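Local coordinates for protein S-adenosylmethionine decarboxylase proenzyme (Aquifex aeolicus, PDB 2III) that probably catalyses the decarboxylation of S-adenosylmethionine to S-adenosylmethioninamine, the propylamine donor for spermidine and spermine synthesis, at residues Glu29-Ala34 with Ile66-Trp71; Asp19-Val24 with Gly75-Asp80; Val79-Cys84 with Asp95-Gln100. All coordinates share one frame; numbering follows the deposited sequence.

Contact 1 (Glu29-Ala34 with Ile66-Trp71); sequences ELLEGA and ISIHTW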
loop_
_atom_site.group_PDB
_atom_site.type_symbol
_atom_site.label_atom_id
_atom_site.label_comp_id
_atom_site.label_asym_id
_atom_site.label_seq_id
_atom_site.Cartn_x
_atom_site.Cartn_y
_atom_site.Cartn_z
ATOM N N GLU A 29 9.048 0.882 -15.771
ATOM C CA GLU A 29 9.357 2.175 -16.369
ATOM C C GLU A 29 8.505 3.251 -15.720
ATOM O O GLU A 29 8.999 4.316 -15.357
ATOM C CB GLU A 29 9.084 2.165 -17.869
ATOM C CG GLU A 29 10.293 1.836 -18.713
ATOM C CD GLU A 29 10.087 2.205 -20.169
ATOM O OE1 GLU A 29 9.798 3.391 -20.444
ATOM O OE2 GLU A 29 10.214 1.313 -21.035
ATOM N N LEU A 30 7.219 2.949 -15.582
ATOM C CA LEU A 30 6.251 3.858 -14.990
ATOM C C LEU A 30 6.647 4.327 -13.587
ATOM O O LEU A 30 6.746 5.529 -13.332
ATOM C CB LEU A 30 4.882 3.174 -14.927
ATOM C CG LEU A 30 3.715 3.978 -14.352
ATOM C CD1 LEU A 30 3.297 5.034 -15.364
ATOM C CD2 LEU A 30 2.548 3.050 -14.042
ATOM N N LEU A 31 6.863 3.378 -12.679
ATOM C CA LEU A 31 7.224 3.712 -11.303
ATOM C C LEU A 31 8.619 4.330 -11.177
ATOM O O LEU A 31 8.851 5.170 -10.301
ATOM C CB LEU A 31 7.111 2.470 -10.398
ATOM C CG LEU A 31 5.729 1.829 -10.209
ATOM C CD1 LEU A 31 5.777 0.866 -9.034
ATOM C CD2 LEU A 31 4.681 2.896 -9.948
ATOM N N GLU A 32 9.556 3.913 -12.028
ATOM C CA GLU A 32 10.895 4.497 -11.981
ATOM C C GLU A 32 10.723 5.952 -12.389
ATOM O O GLU A 32 11.366 6.851 -11.844
ATOM C CB GLU A 32 11.845 3.824 -12.980
ATOM C CG GLU A 32 12.225 2.389 -12.669
ATOM C CD GLU A 32 13.288 1.854 -13.622
ATOM O OE1 GLU A 32 13.178 2.094 -14.847
ATOM O OE2 GLU A 32 14.232 1.184 -13.147
ATOM N N GLY A 33 9.842 6.169 -13.359
ATOM C CA GLY A 33 9.592 7.508 -13.847
ATOM C C GLY A 33 8.907 8.382 -12.817
ATOM O O GLY A 33 9.168 9.589 -12.752
ATOM N N ALA A 34 8.026 7.781 -12.015
ATOM C CA ALA A 34 7.310 8.538 -11.001
ATOM C C ALA A 34 8.290 8.979 -9.920
ATOM O O ALA A 34 8.340 10.153 -9.551
ATOM C CB ALA A 34 6.194 7.688 -10.395
ATOM N N ILE A 66 5.044 3.103 -2.779
ATOM C CA ILE A 66 4.260 3.351 -3.978
ATOM C C ILE A 66 3.945 1.956 -4.491
ATOM O O ILE A 66 4.834 1.112 -4.586
ATOM C CB ILE A 66 5.064 4.058 -5.075
ATOM C CG1 ILE A 66 5.465 5.461 -4.619
ATOM C CG2 ILE A 66 4.237 4.103 -6.358
ATOM C CD1 ILE A 66 6.183 6.275 -5.693
ATOM N N SER A 67 2.691 1.697 -4.817
ATOM C CA SER A 67 2.338 0.375 -5.318
ATOM C C SER A 67 1.366 0.480 -6.477
ATOM O O SER A 67 0.661 1.482 -6.619
ATOM C CB SER A 67 1.702 -0.465 -4.206
ATOM O OG SER A 67 0.507 0.145 -3.749
ATOM N N ILE A 68 1.347 -0.555 -7.310
ATOM C CA ILE A 68 0.433 -0.622 -8.440
ATOM C C ILE A 68 0.141 -2.075 -8.792
ATOM O O ILE A 68 1.041 -2.910 -8.870
ATOM C CB ILE A 68 0.983 0.086 -9.694
ATOM C CG1 ILE A 68 -0.068 0.019 -10.809
ATOM C CG2 ILE A 68 2.278 -0.558 -10.129
ATOM C CD1 ILE A 68 0.255 0.846 -12.044
ATOM N N HIS A 69 -1.139 -2.362 -8.983
ATOM C CA HIS A 69 -1.610 -3.692 -9.338
ATOM C C HIS A 69 -2.428 -3.446 -10.606
ATOM O O HIS A 69 -3.165 -2.457 -10.689
ATOM C CB HIS A 69 -2.475 -4.240 -8.199
ATOM C CG HIS A 69 -1.759 -4.317 -6.879
ATOM N ND1 HIS A 69 -0.742 -5.216 -6.631
ATOM C CD2 HIS A 69 -1.916 -3.606 -5.736
ATOM C CE1 HIS A 69 -0.306 -5.057 -5.393
ATOM N NE2 HIS A 69 -1.003 -4.088 -4.827
ATOM N N THR A 70 -2.297 -4.316 -11.603
ATOM C CA THR A 70 -3.020 -4.091 -12.850
ATOM C C THR A 70 -3.794 -5.271 -13.421
ATOM O O THR A 70 -3.490 -6.430 -13.147
ATOM C CB THR A 70 -2.071 -3.578 -13.949
ATOM O OG1 THR A 70 -1.277 -4.664 -14.441
ATOM C CG2 THR A 70 -1.148 -2.506 -13.390
ATOM N N TRP A 71 -4.794 -4.937 -14.233
ATOM C CA TRP A 71 -5.669 -5.903 -14.883
ATOM C C TRP A 71 -5.910 -5.399 -16.294
ATOM O O TRP A 71 -6.841 -4.630 -16.538
ATOM C CB TRP A 71 -7.012 -5.992 -14.155
ATOM C CG TRP A 71 -6.942 -6.627 -12.802
ATOM C CD1 TRP A 71 -7.202 -7.930 -12.497
ATOM C CD2 TRP A 71 -6.585 -5.985 -11.568
ATOM N NE1 TRP A 71 -7.033 -8.141 -11.147
ATOM C CE2 TRP A 71 -6.653 -6.967 -10.555
ATOM C CE3 TRP A 71 -6.216 -4.675 -11.221
ATOM C CZ2 TRP A 71 -6.365 -6.682 -9.209
ATOM C CZ3 TRP A 71 -5.930 -4.391 -9.885
ATOM C CH2 TRP A 71 -6.007 -5.395 -8.895
#
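L31 overlaps I66 and I68, and each of its methyls takes one of them. CD2 of L31 lies 3.8 Å from CG2 of I66. CD1 of L31 lies 3.9 Å from CG2 of I68. The side chains of L31 and I66 lie alongside, pointing opposite ways, whereas L31 and I68 meet at a slant. L31 holds CG anti to its carbonyl carbon (chi1 -63°), which sets its fork over the two isoleucines. L30 adds a third contact, CD2 to CD1 of I68 at 3.8 Å, with the two side chains at about a right angle.

These side chains fill the interface between the helix layer and the sheet of a two-layer alpha/beta sandwich. Segment 29-34 of helix 24-37 runs roughly antiparallel to segment 66-71 of strand 65-71 (157°), the segment axes approaching to 10.1 Å. All four touching residues are buried, and no hydrogen bond crosses between the segments. L31 also packs on I97 of the other helix, 87-101. S67, between the two isoleucines, points its CB away from the helix. H69 is the predicted proton acceptor for processing. Its NE2 is hydrogen-bonded to H65 ND1 of the second subunit.

Contact 2 (Asp19-Val24 with Gly75-Asp80); sequences DKIDRV and GLATVD. With MG (magnesium ion), chain B.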
loop_
_atom_site.group_PDB
_atom_site.type_symbol
_atom_site.label_atom_id
_atom_site.label_comp_id
_atom_site.label_asym_id
_atom_site.label_seq_id
_atom_site.Cartn_x
_atom_site.Cartn_y
_atom_site.Cartn_z
ATOM N N ASP A 19 -2.085 -2.157 -23.276
ATOM C CA ASP A 19 -0.663 -2.221 -23.605
ATOM C C ASP A 19 0.215 -1.415 -22.652
ATOM O O ASP A 19 1.416 -1.642 -22.578
ATOM C CB ASP A 19 -0.432 -1.741 -25.046
ATOM C CG ASP A 19 -0.990 -0.344 -25.297
ATOM O OD1 ASP A 19 -2.223 -0.163 -25.196
ATOM O OD2 ASP A 19 -0.197 0.575 -25.593
ATOM N N LYS A 20 -0.382 -0.476 -21.922
ATOM C CA LYS A 20 0.379 0.355 -20.989
ATOM C C LYS A 20 0.583 -0.313 -19.632
ATOM O O LYS A 20 1.434 0.115 -18.848
ATOM C CB LYS A 20 -0.334 1.682 -20.735
ATOM C CG LYS A 20 -0.419 2.656 -21.898
ATOM C CD LYS A 20 -1.102 3.943 -21.413
ATOM C CE LYS A 20 -1.168 5.008 -22.487
ATOM N NZ LYS A 20 -2.002 4.557 -23.630
ATOM N N ILE A 21 -0.189 -1.364 -19.368
ATOM C CA ILE A 21 -0.149 -2.043 -18.075
ATOM C C ILE A 21 -0.153 -3.567 -18.112
ATOM O O ILE A 21 -0.540 -4.202 -17.129
ATOM C CB ILE A 21 -1.370 -1.606 -17.225
ATOM C CG1 ILE A 21 -2.656 -1.890 -18.010
ATOM C CG2 ILE A 21 -1.280 -0.114 -16.885
ATOM C CD1 ILE A 21 -3.960 -1.516 -17.292
ATOM N N ASP A 22 0.284 -4.170 -19.213
ATOM C CA ASP A 22 0.259 -5.626 -19.293
ATOM C C ASP A 22 1.529 -6.366 -18.861
ATOM O O ASP A 22 1.446 -7.489 -18.360
ATOM C CB ASP A 22 -0.166 -6.071 -20.706
ATOM C CG ASP A 22 0.783 -5.586 -21.799
ATOM O OD1 ASP A 22 0.617 -6.025 -22.956
ATOM O OD2 ASP A 22 1.685 -4.771 -21.513
ATOM N N ARG A 23 2.696 -5.753 -19.032
ATOM C CA ARG A 23 3.937 -6.424 -18.651
ATOM C C ARG A 23 4.675 -5.687 -17.524
ATOM O O ARG A 23 4.389 -4.525 -17.244
ATOM C CB ARG A 23 4.867 -6.550 -19.871
ATOM C CG ARG A 23 4.235 -7.146 -21.143
ATOM C CD ARG A 23 3.698 -8.560 -20.943
ATOM N NE ARG A 23 4.747 -9.537 -20.663
ATOM C CZ ARG A 23 4.518 -10.790 -20.272
ATOM N NH1 ARG A 23 3.274 -11.230 -20.113
ATOM N NH2 ARG A 23 5.535 -11.604 -20.028
ATOM N N VAL A 24 5.615 -6.368 -16.871
ATOM C CA VAL A 24 6.400 -5.749 -15.809
ATOM C C VAL A 24 7.201 -4.557 -16.340
ATOM O O VAL A 24 7.300 -3.522 -15.682
ATOM C CB VAL A 24 7.390 -6.748 -15.176
ATOM C CG1 VAL A 24 8.441 -5.992 -14.353
ATOM C CG2 VAL A 24 6.637 -7.731 -14.279
ATOM N N GLY A 75 -8.702 -2.793 -18.263
ATOM C CA GLY A 75 -8.185 -1.449 -18.466
ATOM C C GLY A 75 -8.061 -0.769 -17.117
ATOM O O GLY A 75 -8.236 0.446 -16.986
ATOM N N LEU A 76 -7.730 -1.563 -16.108
ATOM C CA LEU A 76 -7.637 -1.062 -14.746
ATOM C C LEU A 76 -6.294 -1.202 -14.055
ATOM O O LEU A 76 -5.597 -2.215 -14.197
ATOM C CB LEU A 76 -8.696 -1.752 -13.884
ATOM C CG LEU A 76 -8.573 -1.548 -12.370
ATOM C CD1 LEU A 76 -9.026 -0.147 -12.017
ATOM C CD2 LEU A 76 -9.406 -2.590 -11.634
ATOM N N ALA A 77 -5.966 -0.172 -13.279
ATOM C CA ALA A 77 -4.742 -0.132 -12.490
ATOM C C ALA A 77 -5.078 0.525 -11.149
ATOM O O ALA A 77 -5.688 1.589 -11.110
ATOM C CB ALA A 77 -3.661 0.675 -13.219
ATOM N N THR A 78 -4.697 -0.120 -10.053
ATOM C CA THR A 78 -4.942 0.435 -8.733
ATOM C C THR A 78 -3.601 0.910 -8.197
ATOM O O THR A 78 -2.656 0.122 -8.044
ATOM C CB THR A 78 -5.581 -0.615 -7.803
ATOM O OG1 THR A 78 -4.841 -1.844 -7.866
ATOM C CG2 THR A 78 -7.025 -0.864 -8.233
ATOM N N VAL A 79 -3.530 2.208 -7.920
ATOM C CA VAL A 79 -2.301 2.852 -7.472
ATOM C C VAL A 79 -2.295 3.434 -6.055
ATOM O O VAL A 79 -3.293 3.974 -5.586
ATOM C CB VAL A 79 -1.944 3.999 -8.434
ATOM C CG1 VAL A 79 -0.547 4.520 -8.125
ATOM C CG2 VAL A 79 -2.062 3.522 -9.891
ATOM N N ASP A 80 -1.150 3.336 -5.389
ATOM C CA ASP A 80 -0.991 3.893 -4.053
ATOM C C ASP A 80 0.302 4.690 -3.984
ATOM O O ASP A 80 1.372 4.189 -4.350
ATOM C CB ASP A 80 -0.912 2.790 -2.985
ATOM C CG ASP A 80 -2.253 2.154 -2.686
ATOM O OD1 ASP A 80 -2.651 2.171 -1.498
ATOM O OD2 ASP A 80 -2.897 1.627 -3.622
HETATM MG MG MG B . 2.878 -3.253 -22.778
HETATM O O HOH W 1 4.417 -3.833 -22.733
#
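I21 reaches from the loop 19-24 to the start of strand 76-84 and makes all of the contact from the loop side. The loop joins strand 3-14 to helix 24-37 in the two-layer alpha/beta sandwich. At G75 and L76 the strand opens with a G1 beta bulge facing W71. G75 holds the positive phi of that bulge, 55°.

The CB of I21 points toward the strand and splits into two branches. CG2 is the shorter one and lies 4.4 Å from CB of A77, a loose apolar contact. CG1 is flanked by both the backbone N and the carbonyl carbon (chi1 56°). The chain is then fully extended (chi2 180°), which carries CD1 to the backbone of the bulge. There CD1 lies 3.6 Å from O of L76 and 4.2 Å from C of G75. Within the strand segment, the tip meets backbone atoms rather than a side chain. The CB of L76 points away, and its side chain packs on W71 and on L5 of the second subunit. L101 of helix 87-101 touches both I21 and A77.

The same loop binds the magnesium ion, on residues that do not touch the strand. D19 gives its backbone O at 2.2 Å. D26 completes the protein part of the site. R23 stands at the N-cap of helix 24-37, and its N is hydrogen-bonded to OD2 of D26. This is the half of a capping box in which the side chain of the third helix residue accepts from the N-cap N. D22 grips the magnesium with one carboxylate oxygen: OD2 is 2.3 Å from the metal, while OD1 stays 3.6 Å away.

Contact 3 (Val79-Cys84 with Asp95-Gln100); sequences VDVYTC and DYIITQ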
loop_
_atom_site.group_PDB
_atom_site.type_symbol
_atom_site.label_atom_id
_atom_site.label_comp_id
_atom_site.label_asym_id
_atom_site.label_seq_id
_atom_site.Cartn_x
_atom_site.Cartn_y
_atom_site.Cartn_z
ATOM N N VAL A 79 -3.530 2.208 -7.920
ATOM C CA VAL A 79 -2.301 2.852 -7.472
ATOM C C VAL A 79 -2.295 3.434 -6.055
ATOM O O VAL A 79 -3.293 3.974 -5.586
ATOM C CB VAL A 79 -1.944 3.999 -8.434
ATOM C CG1 VAL A 79 -0.547 4.520 -8.125
ATOM C CG2 VAL A 79 -2.062 3.522 -9.891
ATOM N N ASP A 80 -1.150 3.336 -5.389
ATOM C CA ASP A 80 -0.991 3.893 -4.053
ATOM C C ASP A 80 0.302 4.690 -3.984
ATOM O O ASP A 80 1.372 4.189 -4.350
ATOM C CB ASP A 80 -0.912 2.790 -2.985
ATOM C CG ASP A 80 -2.253 2.154 -2.686
ATOM O OD1 ASP A 80 -2.651 2.171 -1.498
ATOM O OD2 ASP A 80 -2.897 1.627 -3.622
ATOM N N VAL A 81 0.204 5.932 -3.525
ATOM C CA VAL A 81 1.388 6.759 -3.345
ATOM C C VAL A 81 1.325 7.258 -1.915
ATOM O O VAL A 81 0.535 8.133 -1.585
ATOM C CB VAL A 81 1.444 7.949 -4.317
ATOM C CG1 VAL A 81 2.648 8.837 -3.981
ATOM C CG2 VAL A 81 1.587 7.437 -5.741
ATOM N N TYR A 82 2.168 6.673 -1.071
ATOM C CA TYR A 82 2.234 6.981 0.353
ATOM C C TYR A 82 3.645 7.463 0.715
ATOM O O TYR A 82 4.587 6.675 0.695
ATOM C CB TYR A 82 1.884 5.700 1.125
ATOM C CG TYR A 82 1.830 5.785 2.635
ATOM C CD1 TYR A 82 1.496 4.659 3.387
ATOM C CD2 TYR A 82 2.107 6.975 3.319
ATOM C CE1 TYR A 82 1.435 4.707 4.780
ATOM C CE2 TYR A 82 2.052 7.035 4.721
ATOM C CZ TYR A 82 1.716 5.895 5.442
ATOM O OH TYR A 82 1.682 5.921 6.823
ATOM N N THR A 83 3.784 8.755 1.027
ATOM C CA THR A 83 5.078 9.335 1.411
ATOM C C THR A 83 4.989 9.970 2.799
ATOM O O THR A 83 3.898 10.283 3.284
ATOM C CB THR A 83 5.525 10.441 0.437
ATOM O OG1 THR A 83 4.623 11.550 0.535
ATOM C CG2 THR A 83 5.521 9.933 -0.990
ATOM N N CYS A 84 6.140 10.175 3.431
ATOM C CA CYS A 84 6.190 10.777 4.764
ATOM C C CYS A 84 6.946 12.099 4.748
ATOM O O CYS A 84 8.080 12.163 4.277
ATOM C CB CYS A 84 6.874 9.824 5.749
ATOM S SG CYS A 84 6.115 8.194 5.852
ATOM N N ASP A 95 0.497 12.413 -9.987
ATOM C CA ASP A 95 0.186 13.173 -11.205
ATOM C C ASP A 95 0.936 12.555 -12.381
ATOM O O ASP A 95 0.404 12.442 -13.493
ATOM C CB ASP A 95 0.610 14.646 -11.078
ATOM C CG ASP A 95 -0.221 15.419 -10.067
ATOM O OD1 ASP A 95 -1.343 14.978 -9.753
ATOM O OD2 ASP A 95 0.246 16.480 -9.599
ATOM N N TYR A 96 2.184 12.168 -12.127
ATOM C CA TYR A 96 3.013 11.558 -13.155
ATOM C C TYR A 96 2.387 10.237 -13.602
ATOM O O TYR A 96 2.106 10.040 -14.782
ATOM C CB TYR A 96 4.433 11.304 -12.626
ATOM C CG TYR A 96 5.331 10.644 -13.647
ATOM C CD1 TYR A 96 5.920 11.384 -14.675
ATOM C CD2 TYR A 96 5.548 9.268 -13.622
ATOM C CE1 TYR A 96 6.702 10.767 -15.654
ATOM C CE2 TYR A 96 6.324 8.643 -14.593
ATOM C CZ TYR A 96 6.899 9.397 -15.605
ATOM O OH TYR A 96 7.673 8.778 -16.558
ATOM N N ILE A 97 2.170 9.333 -12.649
ATOM C CA ILE A 97 1.581 8.035 -12.950
ATOM C C ILE A 97 0.276 8.175 -13.741
ATOM O O ILE A 97 0.080 7.507 -14.754
ATOM C CB ILE A 97 1.340 7.234 -11.640
ATOM C CG1 ILE A 97 2.689 6.799 -11.057
ATOM C CG2 ILE A 97 0.436 6.033 -11.910
ATOM C CD1 ILE A 97 2.616 6.158 -9.688
ATOM N N ILE A 98 -0.615 9.051 -13.292
ATOM C CA ILE A 98 -1.880 9.248 -13.988
ATOM C C ILE A 98 -1.696 9.757 -15.423
ATOM O O ILE A 98 -2.320 9.238 -16.354
ATOM C CB ILE A 98 -2.803 10.222 -13.213
ATOM C CG1 ILE A 98 -3.290 9.552 -11.926
ATOM C CG2 ILE A 98 -4.011 10.617 -14.073
ATOM C CD1 ILE A 98 -4.151 10.443 -11.055
ATOM N N THR A 99 -0.846 10.762 -15.617
ATOM C CA THR A 99 -0.638 11.290 -16.964
ATOM C C THR A 99 -0.019 10.256 -17.882
ATOM O O THR A 99 -0.335 10.214 -19.067
ATOM C CB THR A 99 0.273 12.531 -16.986
ATOM O OG1 THR A 99 1.565 12.180 -16.481
ATOM C CG2 THR A 99 -0.325 13.654 -16.153
ATOM N N GLN A 100 0.867 9.425 -17.349
ATOM C CA GLN A 100 1.491 8.406 -18.182
ATOM C C GLN A 100 0.474 7.346 -18.587
ATOM O O GLN A 100 0.470 6.880 -19.724
ATOM C CB GLN A 100 2.655 7.741 -17.445
ATOM C CG GLN A 100 3.797 8.691 -17.123
ATOM C CD GLN A 100 4.271 9.463 -18.342
ATOM O OE1 GLN A 100 4.704 8.875 -19.332
ATOM N NE2 GLN A 100 4.187 10.787 -18.278
#
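With CG1 anti to its carbonyl carbon (chi1 -70°) and the rest of the chain extended, I97 sends CD1 to V79. V79 sets CG1 anti to its backbone N (chi1 -170°), beside the carbonyl carbon. CD1 of I97 then lies 3.9 Å from CG1 of V79. Here helix 87-101 folds back over strand 76-84, which comes just before it in the chain, and packs on one face of the antiparallel sheet of the two-layer sandwich.

The two side chains pass flank to flank, heading oppositely. The second branch of I97 shares in this, with CG2 4.1 Å from CG2 of V79. CD1 of I97 also approaches CG2 of V81, at a looser 4.3 Å. One isoleucine thus spans two valines, V79 and V81, whose CB atoms both point toward the helix. All three are buried. M94 of the same helix touches both valines, and A34 of helix 24-37 touches I97.

D80, between the valines, has its CB on the other face of the strand. Its OD2 forms a salt bridge with R113 NH1 of the second subunit. C84, at the far end of the segment, is the predicted proton donor for catalysis.

Within the helix, CG of Q100 stands 3.5 Å above the plane of the Y96 ring, nearer its edge than its centre. The O of Y96 accepts two bonds. One comes from Q100 N at 2.9 Å. The other comes from T99 OG1 at 2.8 Å, with a C=O...donor angle of 120° and the donor tilted out of the carbonyl plane.

Overall arrangement
Contacts 1 and 3 place the two helices side by side on one face of the sheet; the contact centres are about 8 Å apart. Contact 2 sets the magnesium-binding loop against one end of that face. Its centre is about 7 Å from contact 1 and about 13 Å from contact 3. Strands 65-71 and 76-84 are sheet neighbours, joined by probable backbone hydrogen bonds, S67 N to D80 O (2.9 Å) and W71 N to L76 O (2.8 Å). A probable hydrogen bond, T70 OG1 to I21 O (2.8 Å), ties contact 1 to the loop. S64, the predicted pyruvoyl precursor, is near: its side chain is about 8 Å from those of I66 and V81.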